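Local atomic coordinates of membrane lipoprotein family protein (Aeropyrum pernix, PDB entry 4PEV), a protein that is a solute-binding lipoprotein of the BMP family that holds adenosine in its pocket and probably delivers nucleosides to an ABC transporter. Residues C[286-290]-C[291-295]; C[364-367]-C[368-371]; C[173-176]-C[177-181]; C[338-341]-C[342-346]; C[262-265]-C[266-269]. All blocks are in the same frame, centred on the assembly; numbering follows the deposited sequence.

Contact 1: C[286-290]-C[291-295]; sequences EWYDP and QTIII
I293 and D289 meet through both main chain and side chain, and E286 closes on I293 from the start of the same loop. I293 N donates to D289 O over 2.8 Å with an angle of 147° at the hydrogen, the N lying nearly on the extension of the C=O bond. The isoleucine also folds back beside that carbonyl, with CG1 3.1 Å from D289 O. Its CD1 reaches CB of Y288 at 3.7 Å, at the edge of the tyrosine ring. D289 holds a second residue with its carboxylate: CG stands anti to the backbone N (chi1 174°), which carries OD2 to T292 OG1. That hydroxyl donates at 2.7 Å to OD2 from above the carboxylate plane, 46° out of it. The main-chain bond spans P290 to T292, the side-chain bond P290 and Q291; D289 thus holds two successive residues. E286 bends at CG, placing CG 3.1 Å from I293 O and OE2 3.2 Å from I295 CA. These are packing contacts; the buried carboxylate finds its polar partners outside this segment, OE1 accepting from S284 and S296, and OE2 from S334 while forming a salt bridge with R369. The i to i+4 bond closes an alpha-turn delivering the chain from strand 277-282 into its parallel neighbour 293-299 in the mixed sheet of a periplasmic-binding-protein lobe.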
# COMPACT_ATOMS: atom_id res chain seq x y z
N GLU C 286 -7.97 -2.07 9.80
CA GLU C 286 -9.15 -2.82 10.25
C GLU C 286 -9.93 -2.02 11.28
O GLU C 286 -11.16 -2.02 11.29
CB GLU C 286 -8.73 -4.18 10.84
CG GLU C 286 -8.32 -5.23 9.80
CD GLU C 286 -6.84 -5.23 9.44
OE1 GLU C 286 -6.22 -4.15 9.41
OE2 GLU C 286 -6.32 -6.32 9.15
N TRP C 287 -9.19 -1.33 12.14
CA TRP C 287 -9.77 -0.48 13.18
C TRP C 287 -10.79 0.51 12.67
O TRP C 287 -11.65 0.94 13.43
CB TRP C 287 -8.65 0.29 13.91
CG TRP C 287 -7.94 1.25 13.04
CD1 TRP C 287 -6.81 1.04 12.35
CD2 TRP C 287 -8.36 2.59 12.74
NE1 TRP C 287 -6.48 2.15 11.63
CE2 TRP C 287 -7.41 3.12 11.86
CE3 TRP C 287 -9.44 3.39 13.15
CZ2 TRP C 287 -7.50 4.41 11.36
CZ3 TRP C 287 -9.54 4.67 12.66
CH2 TRP C 287 -8.57 5.18 11.77
N TYR C 288 -10.70 0.91 11.40
CA TYR C 288 -11.63 1.92 10.88
C TYR C 288 -13.08 1.38 10.90
O TYR C 288 -14.00 2.08 11.34
CB TYR C 288 -11.19 2.42 9.49
CG TYR C 288 -12.06 3.52 8.90
CD1 TYR C 288 -11.90 4.85 9.28
CD2 TYR C 288 -13.04 3.22 7.95
CE1 TYR C 288 -12.70 5.85 8.74
CE2 TYR C 288 -13.84 4.21 7.41
CZ TYR C 288 -13.67 5.53 7.80
OH TYR C 288 -14.47 6.50 7.25
N ASP C 289 -13.26 0.14 10.44
CA ASP C 289 -14.50 -0.61 10.66
C ASP C 289 -14.19 -2.09 10.55
O ASP C 289 -14.01 -2.60 9.45
CB ASP C 289 -15.60 -0.26 9.66
CG ASP C 289 -16.83 -1.16 9.81
OD1 ASP C 289 -17.14 -1.62 10.93
OD2 ASP C 289 -17.50 -1.42 8.80
N PRO C 290 -14.15 -2.80 11.69
CA PRO C 290 -13.64 -4.18 11.66
C PRO C 290 -14.64 -5.23 11.14
O PRO C 290 -14.23 -6.33 10.73
CB PRO C 290 -13.28 -4.44 13.13
CG PRO C 290 -13.57 -3.16 13.87
CD PRO C 290 -14.56 -2.43 13.04
N GLN C 291 -15.93 -4.92 11.17
CA GLN C 291 -16.94 -5.81 10.62
C GLN C 291 -16.70 -6.02 9.14
O GLN C 291 -16.83 -7.13 8.64
CB GLN C 291 -18.34 -5.24 10.85
CG GLN C 291 -18.86 -5.36 12.28
CD GLN C 291 -19.73 -4.17 12.69
OE1 GLN C 291 -19.43 -3.02 12.35
NE2 GLN C 291 -20.79 -4.44 13.45
N THR C 292 -16.35 -4.95 8.43
CA THR C 292 -16.13 -5.02 6.97
C THR C 292 -14.65 -5.03 6.52
O THR C 292 -14.35 -5.54 5.43
CB THR C 292 -16.89 -3.88 6.24
OG1 THR C 292 -16.36 -2.60 6.63
CG2 THR C 292 -18.41 -3.96 6.54
N ILE C 293 -13.75 -4.47 7.32
CA ILE C 293 -12.34 -4.39 6.93
C ILE C 293 -11.64 -5.60 7.51
O ILE C 293 -11.20 -5.58 8.64
CB ILE C 293 -11.66 -3.07 7.37
CG1 ILE C 293 -12.46 -1.89 6.81
CG2 ILE C 293 -10.24 -2.98 6.84
CD1 ILE C 293 -12.09 -0.54 7.40
N ILE C 294 -11.55 -6.65 6.72
CA ILE C 294 -11.20 -7.97 7.24
C ILE C 294 -9.69 -8.21 7.36
O ILE C 294 -9.25 -9.00 8.18
CB ILE C 294 -11.90 -9.06 6.40
CG1 ILE C 294 -12.07 -10.35 7.20
CG2 ILE C 294 -11.17 -9.30 5.09
CD1 ILE C 294 -12.69 -11.47 6.40
N ILE C 295 -8.89 -7.51 6.55
CA ILE C 295 -7.45 -7.70 6.51
C ILE C 295 -6.79 -6.52 5.82
O ILE C 295 -7.46 -5.75 5.16
CB ILE C 295 -7.08 -9.03 5.79
CG1 ILE C 295 -5.64 -9.45 6.12
CG2 ILE C 295 -7.26 -8.90 4.28
CD1 ILE C 295 -5.46 -10.96 6.17

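Contact 2: C[364-367]-C[368-371]; sequences IVMS and QREK
R369 lies alongside V365, one helical turn earlier, both side chains pointing the same way. Their backbones are joined first: R369 N donates to V365 O over 2.9 Å, with an angle of 157° at the hydrogen. From there the arginine can be traced outward. CB passes V365 O at 3.7 Å, and CG, set beside the backbone N and anti to the carbonyl carbon (chi1 -66°), comes to 3.3 Å from the same V365 O. Beyond CG the chain is extended, so it travels along the valine instead of curling over it. CD is 4.1 Å from V365 CG1, and NE comes within 3.3 Å of that CG1. CZ and NH2 are each 3.9 Å from V365 CG1, which meets the group obliquely. Toward the other end, on the same side of the guanidinium plane, NH1 is 3.9 Å from CE of M366, a selenomethionine, whose methyl lies over one face, offset toward the rim. M366 gets there by bending at its second and third torsions. These apolar contacts leave the polar atoms to partners outside the helix: NE donates to I294 O, NH1 to S334 O, and NH2 pairs with E286 OE2 in a salt bridge. Three separate acceptors would fix the rotation of this buried group. Q368, the residue before, sends NE2 to Q291 O. Helix 358-372 is thereby fastened across the start of strand 293-299 and the loop before it, while M366 and R369 also rest on I339 of helix 336-348.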
# COMPACT_ATOMS: atom_id res chain seq x y z
N ILE C 364 -13.15 -9.00 16.74
CA ILE C 364 -14.08 -8.94 15.62
C ILE C 364 -13.45 -9.34 14.30
O ILE C 364 -14.09 -10.00 13.50
CB ILE C 364 -14.72 -7.55 15.46
CG1 ILE C 364 -15.51 -7.16 16.72
CG2 ILE C 364 -15.64 -7.54 14.23
CD1 ILE C 364 -16.10 -5.77 16.65
N VAL C 365 -12.22 -8.94 14.05
CA VAL C 365 -11.60 -9.29 12.77
C VAL C 365 -11.35 -10.79 12.73
O VAL C 365 -11.64 -11.45 11.72
CB VAL C 365 -10.27 -8.55 12.52
CG1 VAL C 365 -9.66 -8.99 11.20
CG2 VAL C 365 -10.47 -7.04 12.52
N MSE C 366 -10.84 -11.34 13.83
CA MSE C 366 -10.50 -12.77 13.90
C MSE C 366 -11.74 -13.59 13.79
O MSE C 366 -11.71 -14.72 13.28
CB MSE C 366 -9.83 -13.12 15.22
CG MSE C 366 -8.48 -12.43 15.43
SE MSE C 366 -7.25 -12.75 13.92
CE MSE C 366 -6.19 -11.08 13.92
N SER C 367 -12.85 -13.04 14.27
CA SER C 367 -14.14 -13.69 14.15
C SER C 367 -14.50 -13.84 12.69
O SER C 367 -14.91 -14.91 12.28
CB SER C 367 -15.20 -12.86 14.88
OG SER C 367 -16.43 -13.52 14.91
N GLN C 368 -14.31 -12.78 11.91
CA GLN C 368 -14.70 -12.75 10.48
C GLN C 368 -13.76 -13.53 9.55
O GLN C 368 -14.18 -14.04 8.51
CB GLN C 368 -14.78 -11.30 9.99
CG GLN C 368 -15.79 -10.45 10.74
CD GLN C 368 -17.20 -10.59 10.20
OE1 GLN C 368 -17.87 -11.59 10.41
NE2 GLN C 368 -17.65 -9.58 9.48
N ARG C 369 -12.48 -13.61 9.91
CA ARG C 369 -11.52 -14.43 9.21
C ARG C 369 -11.78 -15.92 9.41
O ARG C 369 -11.51 -16.72 8.51
CB ARG C 369 -10.12 -14.10 9.69
CG ARG C 369 -9.68 -12.68 9.35
CD ARG C 369 -8.21 -12.49 9.67
NE ARG C 369 -7.77 -11.12 9.47
CZ ARG C 369 -6.52 -10.69 9.67
NH1 ARG C 369 -5.58 -11.55 10.07
NH2 ARG C 369 -6.22 -9.41 9.48
N GLU C 370 -12.26 -16.31 10.60
CA GLU C 370 -12.76 -17.68 10.83
C GLU C 370 -13.97 -17.96 9.93
O GLU C 370 -14.08 -19.04 9.39
CB GLU C 370 -13.16 -17.90 12.29
CG GLU C 370 -11.99 -18.07 13.27
CD GLU C 370 -12.34 -17.74 14.73
OE1 GLU C 370 -13.51 -17.37 15.01
OE2 GLU C 370 -11.45 -17.81 15.61
N LYS C 371 -14.85 -16.98 9.76
CA LYS C 371 -16.09 -17.16 9.01
C LYS C 371 -15.96 -17.12 7.50
O LYS C 371 -16.72 -17.78 6.81
CB LYS C 371 -17.11 -16.10 9.38
CG LYS C 371 -17.85 -16.34 10.68
CD LYS C 371 -18.98 -15.32 10.85
CE LYS C 371 -20.07 -15.79 11.80
NZ LYS C 371 -19.72 -15.52 13.22

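Contact 3: C[173-176]-C[177-181]; sequences IANN and ISKAT
N175 swings CG to the side opposite its backbone N (chi1 -161°), and K179 starts with CG beside its own N (chi1 -75°) before running extended to the ammonium group; together these torsions carry the lysine past the asparagine amide. K179 CE touches both ends of that amide, 3.6 Å from N175 OD1 and 3.6 Å from N175 ND2. The contact is made by the methylene, since NZ lies 3.8 Å from ND2 and is not bonded to it. Instead ND2 donates its bond to Y212 OH, which holds the amide in place. A leucine at N175 would probably leave the Y212 hydroxyl without the amide that bonds it. Beneath, K179 N donates to N175 O over 2.8 Å at an angle of 164° at the hydrogen. On the inner side I173 CG2 meets I177 CD1 at 4.0 Å, one turn apart. Near the end of the helix, T181 OG1 returns a weak bond of 3.0 Å to I177 O. The pattern is that of an amphipathic helix: I173 and I177 press on strands 248-254 and 277-282, while K179 lies on the exposed side, as in the helix-flanked sheets of periplasmic binding proteins.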
# COMPACT_ATOMS: atom_id res chain seq x y z
N ILE C 173 -12.50 -15.18 -0.48
CA ILE C 173 -13.63 -14.58 0.21
C ILE C 173 -14.80 -14.44 -0.74
O ILE C 173 -15.94 -14.63 -0.34
CB ILE C 173 -13.28 -13.21 0.78
CG1 ILE C 173 -12.26 -13.35 1.91
CG2 ILE C 173 -14.53 -12.50 1.29
CD1 ILE C 173 -11.74 -12.03 2.44
N ALA C 174 -14.52 -14.12 -1.99
CA ALA C 174 -15.56 -13.96 -3.00
C ALA C 174 -16.18 -15.31 -3.36
O ALA C 174 -17.39 -15.44 -3.53
CB ALA C 174 -14.99 -13.30 -4.23
N ASN C 175 -15.34 -16.33 -3.47
CA ASN C 175 -15.79 -17.70 -3.61
C ASN C 175 -16.73 -18.13 -2.48
O ASN C 175 -17.80 -18.69 -2.73
CB ASN C 175 -14.59 -18.63 -3.64
CG ASN C 175 -14.91 -19.98 -4.23
OD1 ASN C 175 -15.83 -20.11 -5.04
ND2 ASN C 175 -14.14 -21.00 -3.85
N ASN C 176 -16.34 -17.86 -1.23
CA ASN C 176 -17.19 -18.21 -0.09
C ASN C 176 -18.49 -17.42 -0.06
O ASN C 176 -19.52 -17.94 0.34
CB ASN C 176 -16.47 -18.00 1.24
CG ASN C 176 -15.19 -18.80 1.32
OD1 ASN C 176 -15.14 -19.97 0.96
ND2 ASN C 176 -14.13 -18.15 1.79
N ILE C 177 -18.44 -16.16 -0.48
CA ILE C 177 -19.66 -15.36 -0.54
C ILE C 177 -20.61 -15.97 -1.56
O ILE C 177 -21.82 -16.05 -1.34
CB ILE C 177 -19.37 -13.88 -0.86
CG1 ILE C 177 -18.70 -13.21 0.35
CG2 ILE C 177 -20.66 -13.14 -1.24
CD1 ILE C 177 -18.29 -11.77 0.12
N SER C 178 -20.07 -16.41 -2.68
CA SER C 178 -20.89 -16.95 -3.74
C SER C 178 -21.46 -18.29 -3.31
O SER C 178 -22.65 -18.55 -3.48
CB SER C 178 -20.10 -17.06 -5.05
OG SER C 178 -20.91 -16.60 -6.10
N LYS C 179 -20.61 -19.12 -2.70
CA LYS C 179 -21.04 -20.43 -2.21
C LYS C 179 -22.08 -20.38 -1.09
O LYS C 179 -22.89 -21.29 -0.97
CB LYS C 179 -19.83 -21.21 -1.73
CG LYS C 179 -18.99 -21.76 -2.87
CD LYS C 179 -17.79 -22.53 -2.32
CE LYS C 179 -16.97 -23.11 -3.47
NZ LYS C 179 -16.00 -24.17 -3.05
N ALA C 180 -22.08 -19.33 -0.28
CA ALA C 180 -23.02 -19.23 0.84
C ALA C 180 -24.30 -18.52 0.47
O ALA C 180 -25.29 -18.63 1.18
CB ALA C 180 -22.36 -18.51 1.99
N THR C 181 -24.27 -17.78 -0.63
CA THR C 181 -25.37 -16.92 -1.02
C THR C 181 -26.00 -17.32 -2.34
O THR C 181 -27.16 -17.02 -2.59
CB THR C 181 -24.86 -15.48 -1.18
OG1 THR C 181 -24.31 -15.05 0.07
CG2 THR C 181 -25.97 -14.52 -1.58

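Contact 4: C[338-341]-C[342-346]; sequences IIRY and FAEIA
Residues I338 to Y341 accept from F342 to I345 in four successive alpha-helical bonds, the shortest 2.7 Å from E344 N to R340 O and all with N-H...O angles of 148° or more. On this frame Y341 and F342 form a T-shaped pair, with ring centroids 5.0 Å apart and planes at 84°. The tyrosine presents its edge: CD2 stands 3.7 Å above the F342 ring, over its centre. Its CG lies anti to the backbone N (chi1 171°), which places it there. I338 meets the same phenylalanine at the rim, CG2 to CE2 at 3.6 Å, and Y341 CE2 packs on I345 CD1 at 3.6 Å. With F342 cut back to an alanine, the edge of Y341 would probably lose its face, and a gap would open beside I338 CG2. R340 and E344 are opposite in charge, but NE to OE2 is 4.5 Å, beyond a salt bridge; R340 NH1 pairs with E359 instead. F342 rests on M72, and Y341 and I345 on L75, of helix 69-84 flanking the all-parallel sheet; this is consistent with a place where two periplasmic-binding-protein lobes meet, the F342 side chain about 13 Å from bound adenosine.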
# COMPACT_ATOMS: atom_id res chain seq x y z
N ILE C 338 -0.29 -6.49 15.10
CA ILE C 338 -0.23 -5.33 14.20
C ILE C 338 -1.60 -4.62 14.20
O ILE C 338 -1.68 -3.40 14.23
CB ILE C 338 0.14 -5.72 12.73
CG1 ILE C 338 1.28 -6.77 12.64
CG2 ILE C 338 0.50 -4.48 11.94
CD1 ILE C 338 2.70 -6.23 12.55
N ILE C 339 -2.67 -5.41 14.19
CA ILE C 339 -4.03 -4.89 14.23
C ILE C 339 -4.29 -4.10 15.50
O ILE C 339 -4.87 -3.01 15.45
CB ILE C 339 -5.07 -6.03 14.15
CG1 ILE C 339 -5.07 -6.63 12.75
CG2 ILE C 339 -6.48 -5.54 14.44
CD1 ILE C 339 -5.77 -7.97 12.66
N ARG C 340 -3.85 -4.65 16.63
CA ARG C 340 -4.06 -4.01 17.92
C ARG C 340 -3.17 -2.76 18.03
O ARG C 340 -3.60 -1.76 18.58
CB ARG C 340 -3.78 -4.98 19.08
CG ARG C 340 -4.17 -4.44 20.46
CD ARG C 340 -3.98 -5.45 21.60
NE ARG C 340 -3.18 -6.63 21.21
CZ ARG C 340 -3.64 -7.88 21.09
NH1 ARG C 340 -4.92 -8.17 21.35
NH2 ARG C 340 -2.82 -8.87 20.72
N TYR C 341 -1.96 -2.81 17.48
CA TYR C 341 -1.04 -1.67 17.55
C TYR C 341 -1.59 -0.40 16.92
O TYR C 341 -1.49 0.70 17.50
CB TYR C 341 0.26 -2.04 16.87
CG TYR C 341 1.22 -0.90 16.68
CD1 TYR C 341 2.03 -0.46 17.73
CD2 TYR C 341 1.37 -0.30 15.44
CE1 TYR C 341 2.94 0.57 17.55
CE2 TYR C 341 2.28 0.72 15.24
CZ TYR C 341 3.06 1.16 16.29
OH TYR C 341 3.96 2.18 16.08
N PHE C 342 -2.17 -0.55 15.73
CA PHE C 342 -2.74 0.59 15.01
C PHE C 342 -4.04 0.98 15.61
O PHE C 342 -4.41 2.14 15.57
CB PHE C 342 -2.91 0.29 13.53
CG PHE C 342 -1.62 0.31 12.80
CD1 PHE C 342 -1.02 1.51 12.49
CD2 PHE C 342 -0.97 -0.87 12.48
CE1 PHE C 342 0.20 1.54 11.85
CE2 PHE C 342 0.25 -0.86 11.83
CZ PHE C 342 0.83 0.36 11.51
N ALA C 343 -4.75 0.01 16.18
CA ALA C 343 -5.97 0.30 16.93
C ALA C 343 -5.66 1.12 18.19
O ALA C 343 -6.40 2.05 18.51
CB ALA C 343 -6.70 -0.99 17.27
N GLU C 344 -4.57 0.79 18.88
CA GLU C 344 -4.06 1.59 20.02
C GLU C 344 -3.76 3.02 19.56
O GLU C 344 -4.19 3.97 20.20
CB GLU C 344 -2.79 0.95 20.63
CG GLU C 344 -3.04 -0.35 21.42
CD GLU C 344 -1.79 -1.22 21.67
OE1 GLU C 344 -0.64 -0.75 21.46
OE2 GLU C 344 -1.96 -2.39 22.11
N ILE C 345 -3.04 3.17 18.46
CA ILE C 345 -2.79 4.50 17.91
C ILE C 345 -4.08 5.32 17.72
O ILE C 345 -4.17 6.46 18.19
CB ILE C 345 -2.03 4.40 16.57
CG1 ILE C 345 -0.57 4.08 16.84
CG2 ILE C 345 -2.13 5.70 15.77
CD1 ILE C 345 0.17 3.56 15.64
N ALA C 346 -5.07 4.76 17.03
CA ALA C 346 -6.33 5.47 16.73
C ALA C 346 -7.16 5.67 17.99
O ALA C 346 -7.92 6.63 18.09
CB ALA C 346 -7.14 4.72 15.67

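Contact 5: C[262-265]-C[266-269]; sequences MFNA and VKEA
The N264 amide is met at its oxygen by the K267 side chain, with CE 3.4 Å from OD1. OD1 also accepts the hydroxyl of Y288, so this one oxygen accepts a bond and also touches a methylene. The second flat group is the ring of F263. I293 CD1 covers one face, standing about 3.8 Å above its centre. M262, a selenomethionine, comes obliquely at the rim from the other side of the plane, its CE 3.5 Å from F263 CE1. F263 and H259 form an edge-to-face ring pair. Along the backbone, V266 N donates to M262 O over 3.1 Å with an N-H...O angle of 155°, and K267 N to F263 O over 3.1 Å. The side chains follow these helical bonds. N264 and K267 lie side by side, pointing the same way. K267 CG passes F263 O at 3.3 Å before the chain bends at its third torsion (chi3 -72°), which turns CE toward the asparagine. V266 leans back, its CG2 3.5 Å from M262 O. The bond from E268 N to N264 O is weak and its acceptor poorly placed. A265, bearing only a methyl, fits against K237 and A240 of helix 233-245. This is the helix of a beta-alpha-beta crossover between strands 248-254 and 277-282. Chemically, the apolar atoms of M262, F263 and V266 face the sheet, whereas N264 and K267 lie toward the loop that holds Y288 and D289; the amide oxygen would probably favour the slightly positive methylene next to the lysine ammonium.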
# COMPACT_ATOMS: atom_id res chain seq x y z
N MSE C 262 -14.02 4.31 -0.30
CA MSE C 262 -14.33 2.92 -0.59
C MSE C 262 -14.85 2.23 0.65
O MSE C 262 -15.87 1.57 0.60
CB MSE C 262 -13.07 2.24 -1.10
CG MSE C 262 -13.34 0.85 -1.64
SE MSE C 262 -11.63 -0.12 -1.68
CE MSE C 262 -11.41 -0.55 0.24
N PHE C 263 -14.13 2.38 1.76
CA PHE C 263 -14.52 1.77 3.03
C PHE C 263 -15.92 2.17 3.40
O PHE C 263 -16.72 1.34 3.85
CB PHE C 263 -13.63 2.24 4.18
CG PHE C 263 -12.24 1.69 4.16
CD1 PHE C 263 -11.94 0.47 3.58
CD2 PHE C 263 -11.22 2.38 4.82
CE1 PHE C 263 -10.65 -0.03 3.60
CE2 PHE C 263 -9.93 1.88 4.86
CZ PHE C 263 -9.64 0.68 4.25
N ASN C 264 -16.23 3.45 3.23
CA ASN C 264 -17.55 3.94 3.58
C ASN C 264 -18.64 3.40 2.68
O ASN C 264 -19.74 3.21 3.13
CB ASN C 264 -17.56 5.46 3.62
CG ASN C 264 -16.68 6.00 4.73
OD1 ASN C 264 -16.54 5.40 5.79
ND2 ASN C 264 -16.08 7.14 4.49
N ALA C 265 -18.31 3.12 1.42
CA ALA C 265 -19.28 2.55 0.50
C ALA C 265 -19.66 1.11 0.88
O ALA C 265 -20.84 0.71 0.75
CB ALA C 265 -18.72 2.59 -0.92
N VAL C 266 -18.66 0.35 1.34
CA VAL C 266 -18.85 -1.04 1.76
C VAL C 266 -19.62 -1.09 3.08
O VAL C 266 -20.38 -2.04 3.32
CB VAL C 266 -17.48 -1.79 1.84
CG1 VAL C 266 -17.64 -3.23 2.31
CG2 VAL C 266 -16.77 -1.76 0.50
N LYS C 267 -19.45 -0.09 3.95
CA LYS C 267 -20.24 -0.00 5.19
C LYS C 267 -21.74 0.14 4.91
O LYS C 267 -22.57 -0.51 5.54
CB LYS C 267 -19.81 1.19 6.04
CG LYS C 267 -18.44 1.06 6.66
CD LYS C 267 -18.32 1.80 7.98
CE LYS C 267 -18.30 3.31 7.79
NZ LYS C 267 -18.97 3.98 8.95
N GLU C 268 -22.08 1.00 3.95
CA GLU C 268 -23.46 1.37 3.72
C GLU C 268 -24.10 0.19 2.99
O GLU C 268 -25.25 -0.11 3.22
CB GLU C 268 -23.59 2.75 3.02
CG GLU C 268 -22.39 3.68 3.32
CD GLU C 268 -22.66 5.18 3.56
OE1 GLU C 268 -21.87 5.78 4.35
OE2 GLU C 268 -23.60 5.77 2.96
N ALA C 269 -23.33 -0.53 2.18
CA ALA C 269 -23.75 -1.86 1.66
C ALA C 269 -24.04 -2.89 2.78
O ALA C 269 -25.08 -3.53 2.78
CB ALA C 269 -22.72 -2.42 0.69

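How the contacts relate
Contact 1 is the meeting point: it touches the other four, although contacts 3, 4 and 5 do not touch one another. Contact 2, with its centre 10 Å away, is bonded to it through I294 O to R369 NE (2.9 Å). Contact 5, centred 11 Å away, joins it by Y288 OH to N264 OD1 (2.8 Å). Contact 4 packs A346 CB on W287 CE3 at 3.7 Å, and contact 3 reaches it through I173 CD1 on I294 CG2 at 3.8 Å. Contact 2 also touches contact 4, with M366 CE 3.4 Å from I339 CD1. The adenosine lies about 9 Å from the F263 side chain and about 13 Å from those of I293 and F342, so these contacts lie behind the pocket, not in it; contacts 2 and 3 lie away from the ligand.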